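Local coordinates for beta-N-acetylglucosaminidase-like protein Glycoside hydrolase family 20 (Flavobacterium johnsoniae, PDB 6YHH) that probably removes terminal N-acetylhexosamine residues from chitin-derived oligosaccharides as a family 20 beta-N-acetylhexosaminidase (chitobiase), at residues A[153-158]-A[449-454]; A[183-188]-A[236-241]; A[273-278]-A[548-553]. All coordinates share one frame; numbering follows the deposited sequence.

Contacts 1 and 2 lie at the ends of neighbouring parallel strands of the catalytic TIM barrel: strand 146-152 pairs with 443-450, which closes the barrel, and with 177-184, which runs into contact 2. Their centres are about 13 Å apart, and contact 2 is nested in sequence within the loop that contact 1 closes. The centre of contact 3 lies about 10 Å from that of contact 1 and about 13 Å from that of contact 2; it joins a loop of the catalytic domain to the C-terminal part of the chain, and its segments alternate with those of contact 1. Gln186 ties the three together, meeting Arg155 and Asn276 beside the pocket of the predicted proton donor, Glu317.

Contact 1 of 3, residues A[153-158]-A[449-454]; sequences ASRHFQ and TMWTEL. With TRS (2-amino-2-hydroxymethyl-propane-1,3-diol), chain C.
His156 grips Thr452 through two hydrogen bonds. Its backbone N reaches Thr452 OG1 at 3.1 Å in an almost straight line (173°), while ring atom ND1 gives its proton to Thr452 O at 2.7 Å, head-on to the carbonyl and close to the imidazole plane. Glu453 O lies at the same ring edge, 3.1 Å from His156 CE1. Thr452 OG1 also hydrogen-bonds Asp152 O, so the loop after strand 443-450 is tied both to the end of strand 146-152 and to His156 just beyond it. Gln158 folds back so that NE2 donates to His156 O from above the carbonyl plane, and the same amide nitrogen rests on the Thr452 methyl.

These loops follow two adjacent parallel strands, 146-152 and 443-450, where the first and last strands of the catalytic (beta/alpha)8 barrel meet and close it, at the end that carries the active site.

The charged side chains face the active-site pocket, Arg155 lying about 6 Å (side chain to side chain) from the predicted proton donor Glu317. Arg155 and Glu453 run side by side, their CG atoms packed together, and Glu453 OE2 sits over one face of the guanidinium, 3.5 Å from NH1. No N-H is aimed at this oxygen, so the salt bridge is one of charge alone. A bend at chi2 (86°) turns the Glu453 carboxylate back towards Arg155, although its CB points away. Elsewhere the guanidinium is held by Asp152 through NH1 and by Gln186 through NE, which would fix its rotation.

A Tris molecule, probably from the crystallisation liquor, occupies the pocket. Arg155 NH2 donates to its O2 at 2.8 Å, NH1 to its O3, and O3 in turn donates to Glu453 OE2 at 2.7 Å. One face of the Trp451 indole lies against its C1 and C2, while Arg155 NH1 approaches CE3 of the same ring at 3.3 Å.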
loop_
_atom_site.group_PDB
_atom_site.type_symbol
_atom_site.label_atom_id
_atom_site.label_comp_id
_atom_site.label_asym_id
_atom_site.label_seq_id
_atom_site.Cartn_x
_atom_site.Cartn_y
_atom_site.Cartn_z
ATOM N N ALA A 153 14.913 -9.279 3.499
ATOM C CA ALA A 153 13.965 -8.929 4.545
ATOM C C ALA A 153 14.661 -8.613 5.893
ATOM O O ALA A 153 14.007 -8.287 6.887
ATOM C CB ALA A 153 12.976 -10.072 4.734
ATOM N N SER A 154 15.997 -8.668 5.919
ATOM C CA SER A 154 16.735 -8.447 7.155
ATOM C C SER A 154 17.081 -6.938 7.388
ATOM O O SER A 154 16.869 -6.410 8.472
ATOM C CB SER A 154 18.037 -9.290 7.167
ATOM O OG SER A 154 18.830 -9.005 8.302
ATOM N N ARG A 155 17.695 -6.305 6.389
ATOM C CA ARG A 155 18.178 -4.953 6.606
ATOM C C ARG A 155 16.993 -4.009 6.943
ATOM O O ARG A 155 16.965 -3.370 7.965
ATOM C CB ARG A 155 18.961 -4.468 5.394
ATOM C CG ARG A 155 20.410 -4.972 5.360
ATOM C CD ARG A 155 20.585 -6.450 5.577
ATOM N NE ARG A 155 22.014 -6.847 5.486
ATOM C CZ ARG A 155 22.683 -6.984 4.358
ATOM N NH1 ARG A 155 22.085 -6.863 3.163
ATOM N NH2 ARG A 155 23.980 -7.152 4.378
ATOM N N HIS A 156 16.005 -3.977 6.086
ATOM C CA HIS A 156 14.675 -3.466 6.361
ATOM C C HIS A 156 13.656 -4.551 6.109
ATOM O O HIS A 156 13.548 -5.077 5.031
ATOM C CB HIS A 156 14.249 -2.265 5.491
ATOM C CG HIS A 156 14.852 -0.960 5.919
ATOM N ND1 HIS A 156 16.120 -0.578 5.546
ATOM C CD2 HIS A 156 14.391 0.018 6.736
ATOM C CE1 HIS A 156 16.396 0.604 6.078
ATOM N NE2 HIS A 156 15.371 0.990 6.794
ATOM N N PHE A 157 12.927 -4.865 7.168
ATOM C CA PHE A 157 11.870 -5.843 7.105
ATOM C C PHE A 157 10.864 -5.374 6.077
ATOM O O PHE A 157 10.455 -4.166 6.055
ATOM C CB PHE A 157 11.259 -6.106 8.463
ATOM C CG PHE A 157 10.101 -7.069 8.446
ATOM C CD1 PHE A 157 10.352 -8.430 8.238
ATOM C CD2 PHE A 157 8.782 -6.659 8.686
ATOM C CE1 PHE A 157 9.349 -9.351 8.170
ATOM C CE2 PHE A 157 7.760 -7.606 8.630
ATOM C CZ PHE A 157 8.052 -8.966 8.430
ATOM N N GLN A 158 10.414 -6.319 5.268
ATOM C CA GLN A 158 9.399 -6.054 4.255
ATOM C C GLN A 158 8.145 -6.880 4.593
ATOM O O GLN A 158 8.138 -8.120 4.449
ATOM C CB GLN A 158 9.880 -6.395 2.885
ATOM C CG GLN A 158 11.223 -5.776 2.518
ATOM C CD GLN A 158 11.145 -4.262 2.423
ATOM O OE1 GLN A 158 10.167 -3.705 2.021
ATOM N NE2 GLN A 158 12.213 -3.630 2.846
ATOM N N THR A 449 19.018 -8.634 -7.311
ATOM C CA THR A 449 19.127 -8.691 -5.860
ATOM C C THR A 449 18.769 -7.367 -5.218
ATOM O O THR A 449 19.515 -6.409 -5.307
ATOM C CB THR A 449 20.524 -9.074 -5.348
ATOM O OG1 THR A 449 21.516 -8.119 -5.834
ATOM C CG2 THR A 449 20.902 -10.466 -5.789
ATOM N N MET A 450 17.630 -7.308 -4.549
ATOM C CA MET A 450 17.228 -6.111 -3.806
ATOM C C MET A 450 17.602 -6.163 -2.344
ATOM O O MET A 450 16.804 -6.566 -1.467
ATOM C CB MET A 450 15.746 -5.797 -3.916
ATOM C CG MET A 450 15.430 -4.396 -3.350
ATOM S SD MET A 450 16.321 -3.075 -4.195
ATOM C CE MET A 450 16.259 -1.830 -2.896
ATOM N N TRP A 451 18.854 -5.831 -2.091
ATOM C CA TRP A 451 19.393 -5.570 -0.761
ATOM C C TRP A 451 18.704 -4.312 -0.173
ATOM O O TRP A 451 18.443 -3.356 -0.902
ATOM C CB TRP A 451 20.863 -5.422 -0.774
ATOM C CG TRP A 451 21.580 -6.569 -1.394
ATOM C CD1 TRP A 451 22.066 -6.646 -2.662
ATOM C CD2 TRP A 451 21.688 -7.888 -0.856
ATOM N NE1 TRP A 451 22.566 -7.921 -2.920
ATOM C CE2 TRP A 451 22.289 -8.702 -1.843
ATOM C CE3 TRP A 451 21.317 -8.453 0.335
ATOM C CZ2 TRP A 451 22.648 -10.032 -1.595
ATOM C CZ3 TRP A 451 21.664 -9.759 0.590
ATOM C CH2 TRP A 451 22.299 -10.541 -0.352
ATOM N N THR A 452 18.363 -4.355 1.125
ATOM C CA THR A 452 17.494 -3.301 1.701
ATOM C C THR A 452 18.085 -2.410 2.773
ATOM O O THR A 452 17.320 -1.738 3.477
ATOM C CB THR A 452 16.158 -3.900 2.136
ATOM O OG1 THR A 452 16.351 -4.931 3.128
ATOM C CG2 THR A 452 15.372 -4.432 1.003
ATOM N N GLU A 453 19.408 -2.226 2.775
ATOM C CA GLU A 453 20.002 -1.215 3.643
ATOM C C GLU A 453 19.321 0.125 3.520
ATOM O O GLU A 453 19.105 0.822 4.550
ATOM C CB GLU A 453 21.449 -0.988 3.345
ATOM C CG GLU A 453 22.400 -2.150 3.660
ATOM C CD GLU A 453 22.596 -3.206 2.639
ATOM O OE1 GLU A 453 21.727 -3.369 1.733
ATOM O OE2 GLU A 453 23.700 -3.841 2.720
ATOM N N LEU A 454 19.016 0.538 2.261
ATOM C CA LEU A 454 18.542 1.835 1.974
ATOM C C LEU A 454 17.138 1.870 1.329
ATOM O O LEU A 454 16.842 2.786 0.564
ATOM C CB LEU A 454 19.533 2.599 1.071
ATOM C CG LEU A 454 20.984 2.664 1.587
ATOM C CD1 LEU A 454 21.975 3.319 0.567
ATOM C CD2 LEU A 454 21.071 3.343 2.988
HETATM C C TRS C . 25.724 -7.301 0.264
HETATM C C1 TRS C . 25.335 -7.159 -1.149
HETATM C C2 TRS C . 24.906 -8.461 0.819
HETATM C C3 TRS C . 25.412 -6.036 1.018
HETATM N N TRS C . 27.185 -7.540 0.391
HETATM O O1 TRS C . 26.175 -6.191 -1.782
HETATM O O2 TRS C . 25.074 -8.524 2.186
HETATM O O3 TRS C . 24.051 -5.693 0.857
#

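Contact 2 of 3, residues A[183-188]-A[236-241]; sequences VDDQGW and HGSAIL
Asp185 OD1 takes two hydrogen bonds from Ser238, one from the backbone N at 3.0 Å and one from OG at 2.6 Å. Both use the anti side of the oxygen but come from opposite faces of the carboxylate plane. The other oxygen, OD2, lies 3.2 Å from His236 CD2, the carboxylate and imidazole planes being 30° apart. Ala239 turns its methyl onto the Asp184 carbonyl oxygen, CB to O 3.3 Å. Farther along the helix, Ile240 CG1 packs 3.9 Å from Trp188 CE3 and also meets Val183 CG1, which it crosses at about a right angle.

A water lies between the two backbones, donating to His236 O at 2.7 Å and weakly to Asp184 O, and accepting from Ile240 N.

Segment 183-188 is a tight hairpin that ends barrel strand 177-184: a type I turn from Asp184 to Gly187 sends the chain back as strand 187-188. The start of helix 238-243 packs on it, beside the pocket of the predicted proton donor, Glu317, which His236 touches.

Farther out, His181 bonds Asp184 OD2, and Asp185 is paired through its backbone with Glu274. Trp188 NE1 is satisfied by Ile190 O, and its indole packs on Leu198, Ile199 and Ala202 of helix 197-202.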
loop_
_atom_site.group_PDB
_atom_site.type_symbol
_atom_site.label_atom_id
_atom_site.label_comp_id
_atom_site.label_asym_id
_atom_site.label_seq_id
_atom_site.Cartn_x
_atom_site.Cartn_y
_atom_site.Cartn_z
ATOM N N VAL A 183 17.592 -13.665 6.822
ATOM C CA VAL A 183 18.478 -13.476 7.930
ATOM C C VAL A 183 19.731 -12.737 7.480
ATOM O O VAL A 183 20.251 -13.009 6.382
ATOM C CB VAL A 183 18.948 -14.846 8.533
ATOM C CG1 VAL A 183 19.750 -14.529 9.795
ATOM C CG2 VAL A 183 17.730 -15.803 8.750
ATOM N N ASP A 184 20.190 -11.775 8.289
ATOM C CA ASP A 184 21.455 -11.139 8.070
ATOM C C ASP A 184 21.839 -10.496 9.408
ATOM O O ASP A 184 21.221 -10.811 10.494
ATOM C CB ASP A 184 21.377 -10.141 6.894
ATOM C CG ASP A 184 22.671 -9.996 6.172
ATOM O OD1 ASP A 184 23.619 -9.417 6.790
ATOM O OD2 ASP A 184 22.805 -10.455 5.040
ATOM N N ASP A 185 22.865 -9.654 9.403
ATOM C CA ASP A 185 23.363 -9.064 10.654
ATOM C C ASP A 185 22.311 -8.196 11.387
ATOM O O ASP A 185 22.347 -8.005 12.596
ATOM C CB ASP A 185 24.589 -8.167 10.394
ATOM C CG ASP A 185 25.807 -8.945 9.910
ATOM O OD1 ASP A 185 26.393 -9.688 10.753
ATOM O OD2 ASP A 185 26.122 -8.742 8.695
ATOM N N GLN A 186 21.402 -7.670 10.583
ATOM C CA GLN A 186 20.430 -6.671 10.993
ATOM C C GLN A 186 19.082 -7.279 11.433
ATOM O O GLN A 186 18.126 -6.529 11.679
ATOM C CB GLN A 186 20.214 -5.682 9.833
ATOM C CG GLN A 186 21.425 -4.869 9.503
ATOM C CD GLN A 186 22.478 -5.567 8.649
ATOM O OE1 GLN A 186 22.306 -6.682 8.180
ATOM N NE2 GLN A 186 23.591 -4.918 8.494
ATOM N N GLY A 187 18.989 -8.636 11.427
ATOM C CA GLY A 187 17.791 -9.271 11.919
ATOM C C GLY A 187 17.503 -10.614 11.299
ATOM O O GLY A 187 17.856 -10.861 10.187
ATOM N N TRP A 188 16.887 -11.467 12.125
ATOM C CA TRP A 188 16.371 -12.788 11.804
ATOM C C TRP A 188 14.868 -12.743 11.620
ATOM O O TRP A 188 14.157 -12.227 12.528
ATOM C CB TRP A 188 16.680 -13.753 13.007
ATOM C CG TRP A 188 16.096 -15.080 12.859
ATOM C CD1 TRP A 188 14.828 -15.413 13.111
ATOM C CD2 TRP A 188 16.734 -16.287 12.400
ATOM N NE1 TRP A 188 14.605 -16.709 12.800
ATOM C CE2 TRP A 188 15.759 -17.275 12.370
ATOM C CE3 TRP A 188 18.026 -16.601 11.986
ATOM C CZ2 TRP A 188 16.037 -18.589 11.935
ATOM C CZ3 TRP A 188 18.310 -17.864 11.585
ATOM C CH2 TRP A 188 17.313 -18.840 11.528
ATOM N N HIS A 236 28.024 -12.848 8.394
ATOM C CA HIS A 236 26.784 -12.088 8.538
ATOM C C HIS A 236 26.023 -12.663 9.731
ATOM O O HIS A 236 24.767 -12.685 9.744
ATOM C CB HIS A 236 25.940 -12.196 7.227
ATOM C CG HIS A 236 26.403 -11.268 6.133
ATOM N ND1 HIS A 236 27.435 -11.520 5.248
ATOM C CD2 HIS A 236 25.942 -10.036 5.815
ATOM C CE1 HIS A 236 27.581 -10.469 4.455
ATOM N NE2 HIS A 236 26.695 -9.571 4.800
ATOM N N GLY A 237 26.777 -12.988 10.789
ATOM C CA GLY A 237 26.207 -13.723 11.922
ATOM C C GLY A 237 25.724 -12.916 13.091
ATOM O O GLY A 237 25.404 -13.512 14.121
ATOM N N SER A 238 25.670 -11.575 12.995
ATOM C CA SER A 238 25.420 -10.735 14.205
ATOM C C SER A 238 24.148 -11.089 14.960
ATOM O O SER A 238 24.122 -11.101 16.191
ATOM C CB SER A 238 25.478 -9.225 13.922
ATOM O OG SER A 238 26.643 -8.879 13.228
ATOM N N ALA A 239 23.053 -11.248 14.218
ATOM C CA ALA A 239 21.772 -11.484 14.774
ATOM C C ALA A 239 21.659 -12.881 15.300
ATOM O O ALA A 239 21.250 -13.051 16.461
ATOM C CB ALA A 239 20.716 -11.259 13.736
ATOM N N ILE A 240 22.132 -13.877 14.542
ATOM C CA ILE A 240 22.127 -15.255 15.051
ATOM C C ILE A 240 22.859 -15.353 16.395
ATOM O O ILE A 240 22.401 -16.015 17.386
ATOM C CB ILE A 240 22.724 -16.212 14.026
ATOM C CG1 ILE A 240 21.818 -16.317 12.792
ATOM C CG2 ILE A 240 22.899 -17.602 14.652
ATOM C CD1 ILE A 240 22.441 -17.136 11.716
ATOM N N LEU A 241 23.995 -14.700 16.449
ATOM C CA LEU A 241 24.882 -14.805 17.623
ATOM C C LEU A 241 24.426 -13.906 18.784
ATOM O O LEU A 241 24.908 -14.022 19.873
ATOM C CB LEU A 241 26.307 -14.448 17.212
ATOM C CG LEU A 241 26.940 -15.483 16.272
ATOM C CD1 LEU A 241 28.273 -14.993 15.713
ATOM C CD2 LEU A 241 27.193 -16.781 17.042
HETATM O O HOH W 1 22.842 -12.909 11.680
#

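Contact 3 of 3, residues A[273-278]-A[548-553]; sequences IERNAG and QMYSPF
Arg275 passes its aliphatic stem across one corner of the Tyr550 ring, CB and CG each 3.9 Å from CE2, with CG at the edge in the ring plane. The two side chains cross at about a right angle. The guanidinium extends past this contact to a salt bridge with Asp204. One face of the phenol is covered from within its own turn by Gln548 CB, 3.7 Å above the ring centre.

Asn276 and Gln548 run alongside each other, and Gln548 NE2 donates to Asn276 OD1 at 2.9 Å, nearly straight. Their amide planes are 68° apart. The same NE2 also serves Thr545 O.

Two irregular loops meet here, one from the catalytic barrel and one from the C-terminal part of the chain, where Gln548 to Ser551 form a type I turn. Met549 N, within that turn, donates to Arg275 O at 2.8 Å. Bent at chi2 and chi3, the Met549 side chain curls round Arg275 O, with CG 3.5 Å from it, and brings CE to 4.5 Å from Ala277 CB.

Glu274 OE2 accepts from Asn276 N at 3.1 Å, a bond within the same loop. Phe64 of the second subunit packs on Arg275, and its Gly63 on Tyr550.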
loop_
_atom_site.group_PDB
_atom_site.type_symbol
_atom_site.label_atom_id
_atom_site.label_comp_id
_atom_site.label_asym_id
_atom_site.label_seq_id
_atom_site.Cartn_x
_atom_site.Cartn_y
_atom_site.Cartn_z
ATOM N N ILE A 273 22.083 -6.955 17.484
ATOM C CA ILE A 273 21.494 -6.771 16.156
ATOM C C ILE A 273 22.182 -5.502 15.551
ATOM O O ILE A 273 22.251 -4.411 16.145
ATOM C CB ILE A 273 19.972 -6.534 16.212
ATOM C CG1 ILE A 273 19.191 -7.685 16.853
ATOM C CG2 ILE A 273 19.416 -6.239 14.835
ATOM C CD1 ILE A 273 17.779 -7.341 17.137
ATOM N N GLU A 274 22.775 -5.655 14.402
ATOM C CA GLU A 274 23.490 -4.588 13.792
ATOM C C GLU A 274 22.524 -3.511 13.212
ATOM O O GLU A 274 21.564 -3.845 12.584
ATOM C CB GLU A 274 24.366 -5.131 12.702
ATOM C CG GLU A 274 25.211 -4.139 12.019
ATOM C CD GLU A 274 26.145 -3.428 13.006
ATOM O OE1 GLU A 274 26.747 -4.003 13.947
ATOM O OE2 GLU A 274 26.123 -2.236 12.876
ATOM N N ARG A 275 22.850 -2.230 13.470
ATOM C CA ARG A 275 21.986 -1.110 13.059
ATOM C C ARG A 275 22.546 -0.404 11.815
ATOM O O ARG A 275 21.810 0.426 11.204
ATOM C CB ARG A 275 21.799 -0.095 14.189
ATOM C CG ARG A 275 21.238 -0.706 15.474
ATOM C CD ARG A 275 19.968 -1.459 15.199
ATOM N NE ARG A 275 19.374 -1.954 16.428
ATOM C CZ ARG A 275 18.275 -2.689 16.425
ATOM N NH1 ARG A 275 17.722 -3.000 15.315
ATOM N NH2 ARG A 275 17.798 -3.188 17.582
ATOM N N ASN A 276 23.804 -0.618 11.522
ATOM C CA ASN A 276 24.486 0.031 10.376
ATOM C C ASN A 276 24.592 -0.965 9.233
ATOM O O ASN A 276 24.295 -2.142 9.365
ATOM C CB ASN A 276 25.919 0.413 10.780
ATOM C CG ASN A 276 25.938 1.580 11.736
ATOM O OD1 ASN A 276 25.039 2.361 11.780
ATOM N ND2 ASN A 276 26.973 1.701 12.463
ATOM N N ALA A 277 25.000 -0.475 8.063
ATOM C CA ALA A 277 25.340 -1.293 6.948
ATOM C C ALA A 277 26.809 -1.633 6.952
ATOM O O ALA A 277 27.633 -0.881 7.527
ATOM C CB ALA A 277 25.024 -0.527 5.670
ATOM N N GLY A 278 27.153 -2.707 6.245
ATOM C CA GLY A 278 28.579 -3.053 6.115
ATOM C C GLY A 278 28.838 -4.549 6.220
ATOM O O GLY A 278 27.960 -5.343 6.026
ATOM N N GLN A 548 21.240 4.495 9.493
ATOM C CA GLN A 548 20.948 3.302 10.195
ATOM C C GLN A 548 19.701 2.644 9.640
ATOM O O GLN A 548 18.977 3.205 8.852
ATOM C CB GLN A 548 20.689 3.632 11.686
ATOM C CG GLN A 548 22.016 3.897 12.418
ATOM C CD GLN A 548 22.717 5.133 11.952
ATOM O OE1 GLN A 548 22.144 6.246 11.969
ATOM N NE2 GLN A 548 23.892 4.956 11.408
ATOM N N MET A 549 19.390 1.443 10.153
ATOM C CA MET A 549 18.250 0.690 9.666
ATOM C C MET A 549 16.891 1.300 10.193
ATOM O O MET A 549 15.858 0.756 9.896
ATOM C CB MET A 549 18.353 -0.783 10.001
ATOM C CG MET A 549 19.542 -1.562 9.386
ATOM S SD MET A 549 19.643 -1.397 7.617
ATOM C CE MET A 549 20.959 -0.199 7.456
ATOM N N TYR A 550 16.987 2.316 11.043
ATOM C CA TYR A 550 15.837 3.075 11.501
ATOM C C TYR A 550 15.872 4.578 11.088
ATOM O O TYR A 550 15.043 5.375 11.579
ATOM C CB TYR A 550 15.621 2.913 13.029
ATOM C CG TYR A 550 16.845 3.196 13.802
ATOM C CD1 TYR A 550 17.309 4.490 14.053
ATOM C CD2 TYR A 550 17.650 2.125 14.250
ATOM C CE1 TYR A 550 18.488 4.738 14.774
ATOM C CE2 TYR A 550 18.849 2.375 14.893
ATOM C CZ TYR A 550 19.245 3.647 15.182
ATOM O OH TYR A 550 20.422 3.809 15.880
ATOM N N SER A 551 16.740 4.943 10.157
ATOM C CA SER A 551 16.790 6.306 9.694
ATOM C C SER A 551 15.603 6.657 8.828
ATOM O O SER A 551 14.898 5.770 8.304
ATOM C CB SER A 551 18.067 6.490 8.873
ATOM O OG SER A 551 19.197 6.466 9.734
ATOM N N PRO A 552 15.332 7.967 8.635
ATOM C CA PRO A 552 14.224 8.368 7.819
ATOM C C PRO A 552 14.543 8.341 6.345
ATOM O O PRO A 552 15.449 9.018 5.914
ATOM C CB PRO A 552 13.906 9.762 8.303
ATOM C CG PRO A 552 15.210 10.292 8.725
ATOM C CD PRO A 552 15.954 9.134 9.290
ATOM N N PHE A 553 13.765 7.580 5.589
ATOM C CA PHE A 553 13.928 7.456 4.101
ATOM C C PHE A 553 12.743 8.121 3.452
ATOM O O PHE A 553 12.067 7.586 2.558
ATOM C CB PHE A 553 14.099 5.981 3.682
ATOM C CG PHE A 553 15.392 5.387 4.122
ATOM C CD1 PHE A 553 16.496 5.479 3.348
ATOM C CD2 PHE A 553 15.511 4.781 5.352
ATOM C CE1 PHE A 553 17.736 5.021 3.793
ATOM C CE2 PHE A 553 16.719 4.220 5.757
ATOM C CZ PHE A 553 17.833 4.341 4.987
#